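Local coordinates for LPXTG cell wall surface protein (Streptococcus gordonii, PDB 4IGB), which probably serves as an adhesin attached to the peptidoglycan of the cell surface, this chain holding its N-terminal N1 and N2 domains, at residues F150-V155 against F271-T276; Q337-R342 against I409-T414; L343-L348 against Q370-K375. All coordinates share one frame; numbering follows the deposited sequence.

Contact 1: residues F150-V155 against F271-T276; sequences FEIGNV and FGYSST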
ATOM      1  N   PHE B 150     -11.605   1.937  -6.337  1.00 14.72           N
ATOM      2  CA  PHE B 150     -12.914   2.025  -5.712  1.00 21.28           C
ATOM      3  C   PHE B 150     -13.203   3.463  -5.295  1.00 19.08           C
ATOM      4  O   PHE B 150     -12.288   4.288  -5.167  1.00 19.52           O
ATOM      5  CB  PHE B 150     -13.044   1.053  -4.536  1.00 17.42           C
ATOM      6  CG  PHE B 150     -11.984   1.206  -3.479  1.00 22.19           C
ATOM      7  CD1 PHE B 150     -12.135   2.128  -2.455  1.00 17.15           C
ATOM      8  CD2 PHE B 150     -10.847   0.406  -3.496  1.00 19.00           C
ATOM      9  CE1 PHE B 150     -11.173   2.261  -1.462  1.00 18.19           C
ATOM     10  CE2 PHE B 150      -9.869   0.537  -2.515  1.00 16.80           C
ATOM     11  CZ  PHE B 150     -10.040   1.459  -1.484  1.00 18.74           C
ATOM     12  N   GLU B 151     -14.479   3.757  -5.086  1.00 17.01           N
ATOM     13  CA  GLU B 151     -14.914   5.105  -4.765  1.00 16.64           C
ATOM     14  C   GLU B 151     -15.680   5.131  -3.458  1.00 18.08           C
ATOM     15  O   GLU B 151     -16.579   4.332  -3.266  1.00 22.23           O
ATOM     16  CB  GLU B 151     -15.817   5.604  -5.890  1.00 18.98           C
ATOM     17  CG  GLU B 151     -16.452   6.965  -5.673  1.00 18.19           C
ATOM     18  CD  GLU B 151     -17.041   7.511  -6.965  1.00 26.83           C
ATOM     19  OE1 GLU B 151     -16.795   6.887  -8.025  1.00 23.30           O
ATOM     20  OE2 GLU B 151     -17.751   8.548  -6.923  1.00 29.17           O
ATOM     21  N   ILE B 152     -15.315   6.041  -2.559  1.00 16.49           N
ATOM     22  CA  ILE B 152     -16.051   6.233  -1.318  1.00 21.88           C
ATOM     23  C   ILE B 152     -16.622   7.638  -1.313  1.00 23.95           C
ATOM     24  O   ILE B 152     -15.926   8.592  -1.659  1.00 23.29           O
ATOM     25  CB  ILE B 152     -15.153   6.033  -0.094  1.00 19.44           C
ATOM     26  CG1 ILE B 152     -14.495   4.653  -0.141  1.00 20.46           C
ATOM     27  CG2 ILE B 152     -15.959   6.178   1.176  1.00 16.32           C
ATOM     28  CD1 ILE B 152     -13.417   4.454   0.883  1.00 19.11           C
ATOM     29  N   GLY B 153     -17.892   7.776  -0.943  1.00 20.45           N
ATOM     30  CA  GLY B 153     -18.542   9.077  -1.002  1.00 20.03           C
ATOM     31  C   GLY B 153     -20.055   8.953  -1.027  1.00 24.86           C
ATOM     32  O   GLY B 153     -20.588   7.841  -1.073  1.00 21.61           O
ATOM     33  N   ASN B 154     -20.749  10.091  -1.003  1.00 24.73           N
ATOM     34  CA  ASN B 154     -22.212  10.103  -0.908  1.00 16.95           C
ATOM     35  C   ASN B 154     -22.876  10.708  -2.145  1.00 24.84           C
ATOM     36  O   ASN B 154     -24.006  11.191  -2.090  1.00 21.97           O
ATOM     37  CB  ASN B 154     -22.652  10.861   0.332  1.00 17.89           C
ATOM     38  CG  ASN B 154     -22.289  12.335   0.274  1.00 17.66           C
ATOM     39  OD1 ASN B 154     -21.507  12.760  -0.576  1.00 24.06           O
ATOM     40  ND2 ASN B 154     -22.858  13.119   1.180  1.00 19.36           N
ATOM     41  N   VAL B 155     -22.162  10.699  -3.262  1.00 15.88           N
ATOM     42  CA  VAL B 155     -22.774  11.086  -4.516  1.00 22.25           C
ATOM     43  C   VAL B 155     -23.416   9.859  -5.153  1.00 17.12           C
ATOM     44  O   VAL B 155     -22.715   8.923  -5.536  1.00 22.75           O
ATOM     45  CB  VAL B 155     -21.738  11.655  -5.492  1.00 25.75           C
ATOM     46  CG1 VAL B 155     -22.437  12.141  -6.737  1.00 21.61           C
ATOM     47  CG2 VAL B 155     -20.955  12.788  -4.833  1.00 24.37           C
ATOM     48  N   PHE B 271      -7.795   3.664   7.354  1.00 16.80           N
ATOM     49  CA  PHE B 271      -8.028   5.034   6.908  1.00 11.05           C
ATOM     50  C   PHE B 271      -9.489   5.387   7.055  1.00 18.67           C
ATOM     51  O   PHE B 271     -10.308   4.571   7.476  1.00 22.85           O
ATOM     52  CB  PHE B 271      -7.587   5.230   5.449  1.00 13.43           C
ATOM     53  CG  PHE B 271      -8.414   4.448   4.447  1.00 16.48           C
ATOM     54  CD1 PHE B 271      -8.159   3.106   4.214  1.00 19.46           C
ATOM     55  CD2 PHE B 271      -9.451   5.060   3.743  1.00 13.21           C
ATOM     56  CE1 PHE B 271      -8.919   2.385   3.285  1.00 15.22           C
ATOM     57  CE2 PHE B 271     -10.207   4.349   2.815  1.00 16.23           C
ATOM     58  CZ  PHE B 271      -9.940   3.013   2.584  1.00 14.20           C
ATOM     59  N   GLY B 272      -9.818   6.623   6.715  1.00 14.97           N
ATOM     60  CA  GLY B 272     -11.182   7.080   6.803  1.00 17.66           C
ATOM     61  C   GLY B 272     -11.375   8.135   5.735  1.00 19.63           C
ATOM     62  O   GLY B 272     -10.407   8.632   5.156  1.00 19.96           O
ATOM     63  N   TYR B 273     -12.627   8.455   5.458  1.00 16.65           N
ATOM     64  CA  TYR B 273     -12.963   9.484   4.495  1.00 18.14           C
ATOM     65  C   TYR B 273     -14.247  10.111   4.961  1.00 20.06           C
ATOM     66  O   TYR B 273     -15.181   9.397   5.344  1.00 24.27           O
ATOM     67  CB  TYR B 273     -13.186   8.870   3.115  1.00 18.51           C
ATOM     68  CG  TYR B 273     -13.649   9.868   2.061  1.00 20.31           C
ATOM     69  CD1 TYR B 273     -12.734  10.678   1.391  1.00 19.35           C
ATOM     70  CD2 TYR B 273     -14.997   9.989   1.728  1.00 19.26           C
ATOM     71  CE1 TYR B 273     -13.150  11.593   0.426  1.00 19.18           C
ATOM     72  CE2 TYR B 273     -15.423  10.895   0.756  1.00 23.82           C
ATOM     73  CZ  TYR B 273     -14.495  11.698   0.116  1.00 25.99           C
ATOM     74  OH  TYR B 273     -14.910  12.592  -0.846  1.00 23.79           O
ATOM     75  N   SER B 274     -14.316  11.434   4.948  1.00 19.31           N
ATOM     76  CA  SER B 274     -15.598  12.083   5.210  1.00 20.37           C
ATOM     77  C   SER B 274     -15.935  13.064   4.095  1.00 24.62           C
ATOM     78  O   SER B 274     -15.043  13.690   3.514  1.00 23.01           O
ATOM     79  CB  SER B 274     -15.650  12.739   6.596  1.00 14.22           C
ATOM     80  OG  SER B 274     -14.767  13.837   6.702  1.00 23.01           O
ATOM     81  N   SER B 275     -17.223  13.170   3.797  1.00 20.06           N
ATOM     82  CA  SER B 275     -17.688  13.906   2.625  1.00 26.82           C
ATOM     83  C   SER B 275     -18.290  15.243   2.998  1.00 21.11           C
ATOM     84  O   SER B 275     -18.459  15.568   4.172  1.00 22.13           O
ATOM     85  CB  SER B 275     -18.754  13.103   1.862  1.00 17.21           C
ATOM     86  OG  SER B 275     -19.990  13.087   2.573  1.00 18.56           O
ATOM     87  N   THR B 276     -18.618  16.010   1.971  1.00 27.22           N
ATOM     88  CA  THR B 276     -19.477  17.170   2.118  1.00 23.20           C
ATOM     89  C   THR B 276     -20.900  16.662   1.881  1.00 25.18           C
ATOM     90  O   THR B 276     -21.146  15.453   1.881  1.00 21.17           O
ATOM     91  CB  THR B 276     -19.125  18.208   1.061  1.00 17.74           C
ATOM     92  OG1 THR B 276     -19.368  17.649  -0.233  1.00 19.96           O
ATOM     93  CG2 THR B 276     -17.647  18.563   1.158  1.00 18.34           C
TER
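The chi1 of Ile-152, -56°, sets its CG1 branch beside the backbone N and CG2 anti to that N, which divides the side chain between two aromatic partners. CD1, at the end of the CG1 branch, meets the edge of the Phe-271 ring in its plane, 3.7 Å from CE2, while CG2 lies 4.0 Å from CD2 of Tyr-273. Phe-150 adds a looser apolar touch through CE1, 4.3 Å from Phe-271 CZ. The two strands belong to different antiparallel sheets of the N1 domain, packed face to face as a beta sandwich, and their directions differ by 55°. Branched and aromatic side chains suit this buried interlayer. Tyr-273 lies with CE2 3.4 Å from Ile-152 O and 4.0 Å from Gly-153 CA, and sends its hydroxyl on to Glu-209. Gly-153 suits its place through backbone angles at which a CB would press on the preceding carbonyl O. Beyond the strand ends the contact turns polar: Asn-154 ND2 donates to Thr-276 O over 3.0 Å with a bent N-H angle of 140°. Its amide also bonds Phe-170 O and the N of Cys-279, while Thr-276 O takes a second donor, Ser-275 OG, at 2.7 Å.

Contact 2: residues Q337-R342 against I409-T414; sequences QKFDER and IDNTVT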
ATOM      1  N   GLN B 337      21.754 -12.066   4.612  1.00 19.46           N
ATOM      2  CA  GLN B 337      21.983 -13.461   4.254  1.00 23.25           C
ATOM      3  C   GLN B 337      21.777 -14.333   5.486  1.00 30.05           C
ATOM      4  O   GLN B 337      21.985 -13.892   6.619  1.00 24.75           O
ATOM      5  CB  GLN B 337      23.419 -13.665   3.765  1.00 23.93           C
ATOM      6  CG  GLN B 337      23.567 -13.936   2.290  1.00 30.16           C
ATOM      7  CD  GLN B 337      23.001 -15.280   1.830  1.00 30.81           C
ATOM      8  OE1 GLN B 337      22.265 -15.951   2.555  1.00 30.97           O
ATOM      9  NE2 GLN B 337      23.350 -15.673   0.601  1.00 22.42           N
ATOM     10  N   LYS B 338      21.376 -15.577   5.274  1.00 22.36           N
ATOM     11  CA  LYS B 338      21.405 -16.533   6.370  1.00 25.56           C
ATOM     12  C   LYS B 338      21.811 -17.874   5.802  1.00 26.37           C
ATOM     13  O   LYS B 338      21.205 -18.372   4.861  1.00 25.54           O
ATOM     14  CB  LYS B 338      20.053 -16.623   7.085  1.00 27.60           C
ATOM     15  CG  LYS B 338      20.077 -17.553   8.297  1.00 43.23           C
ATOM     16  CD  LYS B 338      18.721 -17.607   8.999  1.00 45.98           C
ATOM     17  CE  LYS B 338      18.734 -18.599  10.155  1.00 57.50           C
ATOM     18  NZ  LYS B 338      17.346 -19.031  10.510  1.00 60.22           N
ATOM     19  N   PHE B 339      22.860 -18.449   6.361  1.00 26.30           N
ATOM     20  CA  PHE B 339      23.448 -19.639   5.764  1.00 24.12           C
ATOM     21  C   PHE B 339      23.021 -20.918   6.441  1.00 25.11           C
ATOM     22  O   PHE B 339      22.988 -21.000   7.666  1.00 21.58           O
ATOM     23  CB  PHE B 339      24.970 -19.526   5.782  1.00 18.88           C
ATOM     24  CG  PHE B 339      25.489 -18.368   4.970  1.00 30.54           C
ATOM     25  CD1 PHE B 339      25.453 -18.406   3.583  1.00 26.34           C
ATOM     26  CD2 PHE B 339      25.999 -17.238   5.593  1.00 22.27           C
ATOM     27  CE1 PHE B 339      25.930 -17.338   2.836  1.00 26.21           C
ATOM     28  CE2 PHE B 339      26.475 -16.179   4.851  1.00 22.74           C
ATOM     29  CZ  PHE B 339      26.440 -16.233   3.469  1.00 17.80           C
ATOM     30  N   ASP B 340      22.698 -21.917   5.629  1.00 25.63           N
ATOM     31  CA  ASP B 340      22.438 -23.256   6.138  1.00 27.94           C
ATOM     32  C   ASP B 340      23.513 -23.623   7.170  1.00 35.49           C
ATOM     33  O   ASP B 340      24.696 -23.320   6.984  1.00 25.88           O
ATOM     34  CB  ASP B 340      22.420 -24.248   4.972  1.00 24.72           C
ATOM     35  CG  ASP B 340      21.990 -25.642   5.388  1.00 37.18           C
ATOM     36  OD1 ASP B 340      20.980 -26.145   4.851  1.00 31.84           O
ATOM     37  OD2 ASP B 340      22.677 -26.248   6.232  1.00 36.67           O
ATOM     38  N   GLU B 341      23.092 -24.266   8.258  1.00 32.40           N
ATOM     39  CA  GLU B 341      23.988 -24.603   9.373  1.00 32.34           C
ATOM     40  C   GLU B 341      25.161 -25.495   8.976  1.00 28.20           C
ATOM     41  O   GLU B 341      26.157 -25.580   9.700  1.00 26.22           O
ATOM     42  CB  GLU B 341      23.198 -25.248  10.523  1.00 35.06           C
ATOM     43  CG  GLU B 341      22.434 -24.209  11.334  1.00 62.96           C
ATOM     44  CD  GLU B 341      21.376 -24.804  12.246  1.00 82.11           C
ATOM     45  OE1 GLU B 341      21.158 -26.036  12.189  1.00 79.87           O
ATOM     46  OE2 GLU B 341      20.762 -24.027  13.015  1.00 85.09           O
ATOM     47  N   ARG B 342      25.039 -26.157   7.830  1.00 20.90           N
ATOM     48  CA  ARG B 342      26.109 -27.011   7.324  1.00 26.03           C
ATOM     49  C   ARG B 342      27.213 -26.206   6.635  1.00 30.40           C
ATOM     50  O   ARG B 342      28.168 -26.782   6.099  1.00 24.95           O
ATOM     51  CB  ARG B 342      25.537 -28.066   6.375  1.00 30.70           C
ATOM     52  CG  ARG B 342      24.638 -29.063   7.088  1.00 29.34           C
ATOM     53  CD  ARG B 342      23.853 -29.888   6.105  1.00 27.81           C
ATOM     54  NE  ARG B 342      22.801 -29.120   5.447  1.00 23.95           N
ATOM     55  CZ  ARG B 342      21.937 -29.656   4.601  1.00 32.85           C
ATOM     56  NH1 ARG B 342      22.024 -30.947   4.316  1.00 33.42           N
ATOM     57  NH2 ARG B 342      20.991 -28.915   4.043  1.00 31.55           N
ATOM     58  N   ILE B 409      21.377 -28.032   0.103  1.00 29.60           N
ATOM     59  CA  ILE B 409      21.582 -26.794   0.825  1.00 33.14           C
ATOM     60  C   ILE B 409      20.908 -25.688   0.044  1.00 28.19           C
ATOM     61  O   ILE B 409      21.258 -25.439  -1.111  1.00 34.55           O
ATOM     62  CB  ILE B 409      23.065 -26.472   1.025  1.00 33.49           C
ATOM     63  CG1 ILE B 409      23.730 -27.551   1.877  1.00 28.73           C
ATOM     64  CG2 ILE B 409      23.218 -25.108   1.684  1.00 25.61           C
ATOM     65  CD1 ILE B 409      25.242 -27.525   1.807  1.00 27.61           C
ATOM     66  N   ASP B 410      19.920 -25.057   0.674  1.00 30.16           N
ATOM     67  CA  ASP B 410      19.173 -23.945   0.088  1.00 28.83           C
ATOM     68  C   ASP B 410      19.728 -22.611   0.557  1.00 37.79           C
ATOM     69  O   ASP B 410      20.383 -22.525   1.602  1.00 21.52           O
ATOM     70  CB  ASP B 410      17.690 -24.031   0.481  1.00 31.27           C
ATOM     71  CG  ASP B 410      16.987 -25.203  -0.172  1.00 44.46           C
ATOM     72  OD1 ASP B 410      17.394 -25.582  -1.293  1.00 40.46           O
ATOM     73  OD2 ASP B 410      16.037 -25.748   0.429  1.00 43.13           O
ATOM     74  N   ASN B 411      19.450 -21.560  -0.211  1.00 21.84           N
ATOM     75  CA  ASN B 411      19.833 -20.221   0.198  1.00 21.44           C
ATOM     76  C   ASN B 411      18.933 -19.156  -0.442  1.00 22.73           C
ATOM     77  O   ASN B 411      18.485 -19.302  -1.584  1.00 24.33           O
ATOM     78  CB  ASN B 411      21.305 -19.979  -0.129  1.00 21.98           C
ATOM     79  CG  ASN B 411      21.799 -18.636   0.364  1.00 28.06           C
ATOM     80  OD1 ASN B 411      21.978 -17.711  -0.423  1.00 17.80           O
ATOM     81  ND2 ASN B 411      22.008 -18.517   1.676  1.00 21.30           N
ATOM     82  N   THR B 412      18.654 -18.106   0.320  1.00 20.83           N
ATOM     83  CA  THR B 412      17.853 -16.974  -0.139  1.00 22.74           C
ATOM     84  C   THR B 412      18.444 -15.728   0.504  1.00 23.63           C
ATOM     85  O   THR B 412      18.866 -15.762   1.664  1.00 23.86           O
ATOM     86  CB  THR B 412      16.358 -17.137   0.257  1.00 23.65           C
ATOM     87  OG1 THR B 412      15.781 -18.196  -0.514  1.00 32.28           O
ATOM     88  CG2 THR B 412      15.548 -15.854  -0.006  1.00 23.45           C
ATOM     89  N   VAL B 413      18.511 -14.628  -0.240  1.00 18.51           N
ATOM     90  CA  VAL B 413      18.995 -13.405   0.363  1.00 14.43           C
ATOM     91  C   VAL B 413      17.895 -12.384   0.243  1.00 18.24           C
ATOM     92  O   VAL B 413      17.062 -12.489  -0.650  1.00 20.75           O
ATOM     93  CB  VAL B 413      20.338 -12.919  -0.245  1.00 17.90           C
ATOM     94  CG1 VAL B 413      20.145 -12.351  -1.671  1.00 22.10           C
ATOM     95  CG2 VAL B 413      20.959 -11.897   0.652  1.00 21.34           C
ATOM     96  N   THR B 414      17.869 -11.421   1.160  1.00 19.49           N
ATOM     97  CA  THR B 414      16.794 -10.425   1.197  1.00 21.65           C
ATOM     98  C   THR B 414      17.295  -8.989   1.222  1.00 20.46           C
ATOM     99  O   THR B 414      18.092  -8.615   2.077  1.00 21.58           O
ATOM    100  CB  THR B 414      15.876 -10.644   2.417  1.00 22.50           C
ATOM    101  OG1 THR B 414      15.325 -11.959   2.346  1.00 27.34           O
ATOM    102  CG2 THR B 414      14.734  -9.630   2.435  1.00 18.60           C
TER
HETATM  103  O   HOH W   1      18.868 -18.351   3.281  1.00 24.88           O
HETATM  104  O   HOH W   2      19.124 -25.297   3.366  1.00 23.65           O
HETATM  105  O   HOH W   3      22.691 -21.561   2.734  1.00 24.56           O
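The segments Gln-337 to Arg-342 and Ile-409 to Thr-414 run nearly antiparallel, their end-to-end directions 168° apart, but they diverge from a CA-CA distance of 4.9 Å at Gln-337 and Val-413 to 6.7 Å at Phe-339 and Asn-411. This is the frayed end of an antiparallel strand pair in the beta-sheet of the N2 domain, and an Asx turn at Asp-340 follows. Two amides bridge the gap. Asn-411 reaches over with CG anti to its own backbone N (chi1 -176°), and its ND2 gives a hydrogen bond of 2.7 Å to Gln-337 OE1. Gln-337 NE2 returns one of 2.7 Å to Asn-411 OD1, closing a ring of two bonds, each on a lone pair in the carbonyl plane. Each amide meets the other's donor and acceptor in a buried place, although their planes are twisted by 32°. Waters join the separated backbones: one links Lys-338 O to Thr-412 N, another Asp-340 N to Asp-410 O. Ile-409 lies against a salt-bridged pair, its CG2 3.5 Å from Asp-340 CB and its CG1 over one face of the Arg-342 guanidinium. That guanidinium, whose NH1 bonds Glu-407 O, forms a side-on salt bridge with Asp-340, NH2 2.9 Å from OD1 and NE 3.0 Å from OD2; the anti lone pair of OD2 takes the backbone N of Arg-342 at 2.9 Å.

Contact 3: residues L343-L348 against Q370-K375; sequences LDYKEL and QTVTVK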
ATOM      1  N   LEU B 343      27.075 -24.880   6.652  1.00 22.12           N
ATOM      2  CA  LEU B 343      28.052 -23.992   6.036  1.00 31.10           C
ATOM      3  C   LEU B 343      28.711 -23.087   7.062  1.00 25.89           C
ATOM      4  O   LEU B 343      28.052 -22.598   7.981  1.00 27.23           O
ATOM      5  CB  LEU B 343      27.385 -23.107   4.981  1.00 23.92           C
ATOM      6  CG  LEU B 343      26.823 -23.717   3.697  1.00 26.16           C
ATOM      7  CD1 LEU B 343      26.163 -22.602   2.862  1.00 25.72           C
ATOM      8  CD2 LEU B 343      27.897 -24.453   2.883  1.00 17.41           C
ATOM      9  N   ASP B 344      30.010 -22.861   6.898  1.00 21.94           N
ATOM     10  CA  ASP B 344      30.688 -21.792   7.617  1.00 25.14           C
ATOM     11  C   ASP B 344      30.872 -20.576   6.695  1.00 27.70           C
ATOM     12  O   ASP B 344      31.422 -20.697   5.597  1.00 27.04           O
ATOM     13  CB  ASP B 344      32.066 -22.249   8.101  1.00 24.46           C
ATOM     14  CG  ASP B 344      31.993 -23.367   9.131  1.00 38.58           C
ATOM     15  OD1 ASP B 344      30.958 -23.477   9.831  1.00 27.93           O
ATOM     16  OD2 ASP B 344      32.979 -24.135   9.229  1.00 35.10           O
ATOM     17  N   TYR B 345      30.433 -19.411   7.153  1.00 26.44           N
ATOM     18  CA  TYR B 345      30.682 -18.163   6.444  1.00 27.39           C
ATOM     19  C   TYR B 345      32.163 -17.806   6.508  1.00 30.25           C
ATOM     20  O   TYR B 345      32.743 -17.760   7.587  1.00 31.49           O
ATOM     21  CB  TYR B 345      29.856 -17.027   7.051  1.00 24.81           C
ATOM     22  CG  TYR B 345      30.304 -15.643   6.615  1.00 31.60           C
ATOM     23  CD1 TYR B 345      30.040 -15.177   5.331  1.00 25.96           C
ATOM     24  CD2 TYR B 345      31.000 -14.810   7.485  1.00 27.41           C
ATOM     25  CE1 TYR B 345      30.457 -13.912   4.923  1.00 24.35           C
ATOM     26  CE2 TYR B 345      31.419 -13.548   7.091  1.00 26.88           C
ATOM     27  CZ  TYR B 345      31.142 -13.103   5.808  1.00 31.52           C
ATOM     28  OH  TYR B 345      31.558 -11.851   5.415  1.00 31.35           O
ATOM     29  N   LYS B 346      32.768 -17.535   5.356  1.00 24.44           N
ATOM     30  CA  LYS B 346      34.188 -17.171   5.313  1.00 36.72           C
ATOM     31  C   LYS B 346      34.435 -15.665   5.178  1.00 36.24           C
ATOM     32  O   LYS B 346      35.074 -15.059   6.038  1.00 33.78           O
ATOM     33  CB  LYS B 346      34.913 -17.944   4.207  1.00 30.44           C
ATOM     34  CG  LYS B 346      35.031 -19.424   4.520  1.00 39.16           C
ATOM     35  CD  LYS B 346      35.408 -20.232   3.289  1.00 59.91           C
ATOM     36  CE  LYS B 346      36.767 -19.848   2.706  1.00 70.15           C
ATOM     37  NZ  LYS B 346      37.138 -20.824   1.643  1.00 65.38           N
ATOM     38  N   GLU B 347      33.925 -15.062   4.107  1.00 32.99           N
ATOM     39  CA  GLU B 347      34.089 -13.627   3.884  1.00 29.12           C
ATOM     40  C   GLU B 347      33.216 -13.240   2.716  1.00 27.53           C
ATOM     41  O   GLU B 347      32.627 -14.106   2.074  1.00 25.84           O
ATOM     42  CB  GLU B 347      35.539 -13.315   3.532  1.00 26.44           C
ATOM     43  CG  GLU B 347      35.978 -14.066   2.293  1.00 35.64           C
ATOM     44  CD  GLU B 347      37.437 -13.848   1.945  1.00 44.83           C
ATOM     45  OE1 GLU B 347      38.301 -14.425   2.626  1.00 52.72           O
ATOM     46  OE2 GLU B 347      37.719 -13.112   0.983  1.00 48.04           O
ATOM     47  N   LEU B 348      33.144 -11.945   2.427  1.00 24.00           N
ATOM     48  CA  LEU B 348      32.376 -11.468   1.276  1.00 26.54           C
ATOM     49  C   LEU B 348      32.985 -10.200   0.695  1.00 28.63           C
ATOM     50  O   LEU B 348      33.745  -9.504   1.369  1.00 25.34           O
ATOM     51  CB  LEU B 348      30.926 -11.176   1.681  1.00 20.81           C
ATOM     52  CG  LEU B 348      30.741 -10.024   2.664  1.00 18.41           C
ATOM     53  CD1 LEU B 348      30.837  -8.674   1.960  1.00 26.43           C
ATOM     54  CD2 LEU B 348      29.396 -10.145   3.356  1.00 22.48           C
ATOM     55  N   GLN B 370      24.643 -17.659  12.048  1.00 24.22           N
ATOM     56  CA  GLN B 370      24.580 -17.927  10.614  1.00 24.83           C
ATOM     57  C   GLN B 370      24.037 -16.755   9.773  1.00 31.44           C
ATOM     58  O   GLN B 370      24.023 -16.821   8.544  1.00 24.01           O
ATOM     59  CB  GLN B 370      23.748 -19.187  10.362  1.00 29.46           C
ATOM     60  CG  GLN B 370      24.404 -20.465  10.905  1.00 24.25           C
ATOM     61  CD  GLN B 370      25.675 -20.829  10.147  1.00 28.39           C
ATOM     62  OE1 GLN B 370      26.784 -20.537  10.598  1.00 25.80           O
ATOM     63  NE2 GLN B 370      25.517 -21.478   9.001  1.00 21.97           N
ATOM     64  N   THR B 371      23.593 -15.683  10.424  1.00 28.71           N
ATOM     65  CA  THR B 371      23.103 -14.520   9.681  1.00 28.07           C
ATOM     66  C   THR B 371      24.191 -13.485   9.434  1.00 27.99           C
ATOM     67  O   THR B 371      24.871 -13.061  10.360  1.00 24.22           O
ATOM     68  CB  THR B 371      21.942 -13.841  10.402  1.00 21.27           C
ATOM     69  OG1 THR B 371      20.857 -14.763  10.500  1.00 25.23           O
ATOM     70  CG2 THR B 371      21.485 -12.601   9.634  1.00 20.21           C
ATOM     71  N   VAL B 372      24.347 -13.077   8.177  1.00 22.43           N
ATOM     72  CA  VAL B 372      25.306 -12.033   7.832  1.00 23.04           C
ATOM     73  C   VAL B 372      24.623 -10.881   7.107  1.00 26.64           C
ATOM     74  O   VAL B 372      23.981 -11.078   6.071  1.00 24.90           O
ATOM     75  CB  VAL B 372      26.456 -12.572   6.972  1.00 25.22           C
ATOM     76  CG1 VAL B 372      27.347 -11.415   6.497  1.00 24.76           C
ATOM     77  CG2 VAL B 372      27.263 -13.582   7.765  1.00 26.04           C
ATOM     78  N   THR B 373      24.754  -9.682   7.660  1.00 17.53           N
ATOM     79  CA  THR B 373      24.011  -8.534   7.156  1.00 26.60           C
ATOM     80  C   THR B 373      24.938  -7.447   6.644  1.00 27.37           C
ATOM     81  O   THR B 373      25.826  -6.989   7.352  1.00 26.07           O
ATOM     82  CB  THR B 373      23.081  -7.953   8.233  1.00 28.11           C
ATOM     83  OG1 THR B 373      22.101  -8.933   8.581  1.00 27.84           O
ATOM     84  CG2 THR B 373      22.374  -6.693   7.732  1.00 20.26           C
ATOM     85  N   VAL B 374      24.730  -7.044   5.399  1.00 24.80           N
ATOM     86  CA  VAL B 374      25.477  -5.928   4.844  1.00 22.68           C
ATOM     87  C   VAL B 374      24.618  -4.674   4.877  1.00 21.50           C
ATOM     88  O   VAL B 374      23.482  -4.683   4.413  1.00 19.40           O
ATOM     89  CB  VAL B 374      25.931  -6.203   3.408  1.00 21.50           C
ATOM     90  CG1 VAL B 374      26.551  -4.940   2.803  1.00 23.41           C
ATOM     91  CG2 VAL B 374      26.901  -7.365   3.390  1.00 20.40           C
ATOM     92  N   LYS B 375      25.171  -3.598   5.431  1.00 19.60           N
ATOM     93  CA  LYS B 375      24.466  -2.328   5.539  1.00 21.31           C
ATOM     94  C   LYS B 375      25.261  -1.273   4.804  1.00 28.63           C
ATOM     95  O   LYS B 375      26.424  -1.027   5.145  1.00 24.50           O
ATOM     96  CB  LYS B 375      24.327  -1.912   7.009  1.00 20.51           C
ATOM     97  CG  LYS B 375      23.761  -3.001   7.916  1.00 28.27           C
ATOM     98  CD  LYS B 375      23.619  -2.515   9.358  1.00 39.99           C
ATOM     99  CE  LYS B 375      23.178  -3.650  10.285  1.00 46.77           C
ATOM    100  NZ  LYS B 375      22.623  -3.135  11.573  1.00 50.72           N
TER
HETATM  101  O   HOH W   4      28.943 -22.313  11.123  1.00 27.50           O
HETATM  102  O   HOH W   5      29.070 -19.214   9.648  1.00 23.72           O
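Tyr-345 and Leu-348 pack on Val-372 and Val-374 across the beta-sheet layers of the N2 domain, where strands 343-348 and 371-375 lie in facing layers and are not hydrogen-bonded neighbours: their axes lie 9.5 Å apart and their directions differ by 27°. The tight part is apolar. Val-372, with a chi1 of 173°, holds CG1 anti to its backbone N and CG2 beside that N, anti to the carbonyl carbon, which gives each methyl its own partner. CG2 stands over the centre of the Tyr-345 ring, 3.9 Å from the centroid and nearly on the ring normal, a CH-pi contact. CG1 lies 4.0 Å from Leu-348 CD2, and the same leucine methyl comes 3.7 Å from Val-374 CG2. Beta-branched valines suit the extended backbone and present short, rigid methyl branches; the broad tyrosine ring offers one of them a flat seat. On the ring's opposite face, offset toward the rim, is the backbone N of Glu-347, placed there where the strand bends through a classic beta bulge: Lys-346 and Glu-347 both face Lys-394.

Toward Gln-370 the contact becomes polar and watery. This long side chain, bent at chi2, spans a gap too wide for backbone bonds and donates from NE2 to Leu-343 O at 3.0 Å, with a fairly straight N-H angle of 161°; NE2 also bonds Phe-339 O. Beside the exposed Asp-344 a water approaches both its OD1 and the glutamine oxygen. A second water accepts from Tyr-345 N at 2.8 Å and donates to Gln-370 OE1, also at 2.8 Å.

Overall arrangement
The three contacts fall into two groups on opposite sides of the chain's centre. Contact 1 lies between two sheets of the N1 domain, its centre about 47 Å from that of contact 2 and 50 Å from that of contact 3; the nearest atoms of contacts 1 and 2 are about 26 Å apart. It is also the one near the bound sodium ion, whose site includes Asp-198, Asp-200 and Thr-248: the Tyr-273 side chain is about 10 Å from the ion. Contacts 2 and 3 share the N2 domain, with centres about 9 Å apart. Strands 333-338 and 371-376 are sheet neighbours, probably joined by a Gln-337 N to Val-372 O bond of 2.8 Å.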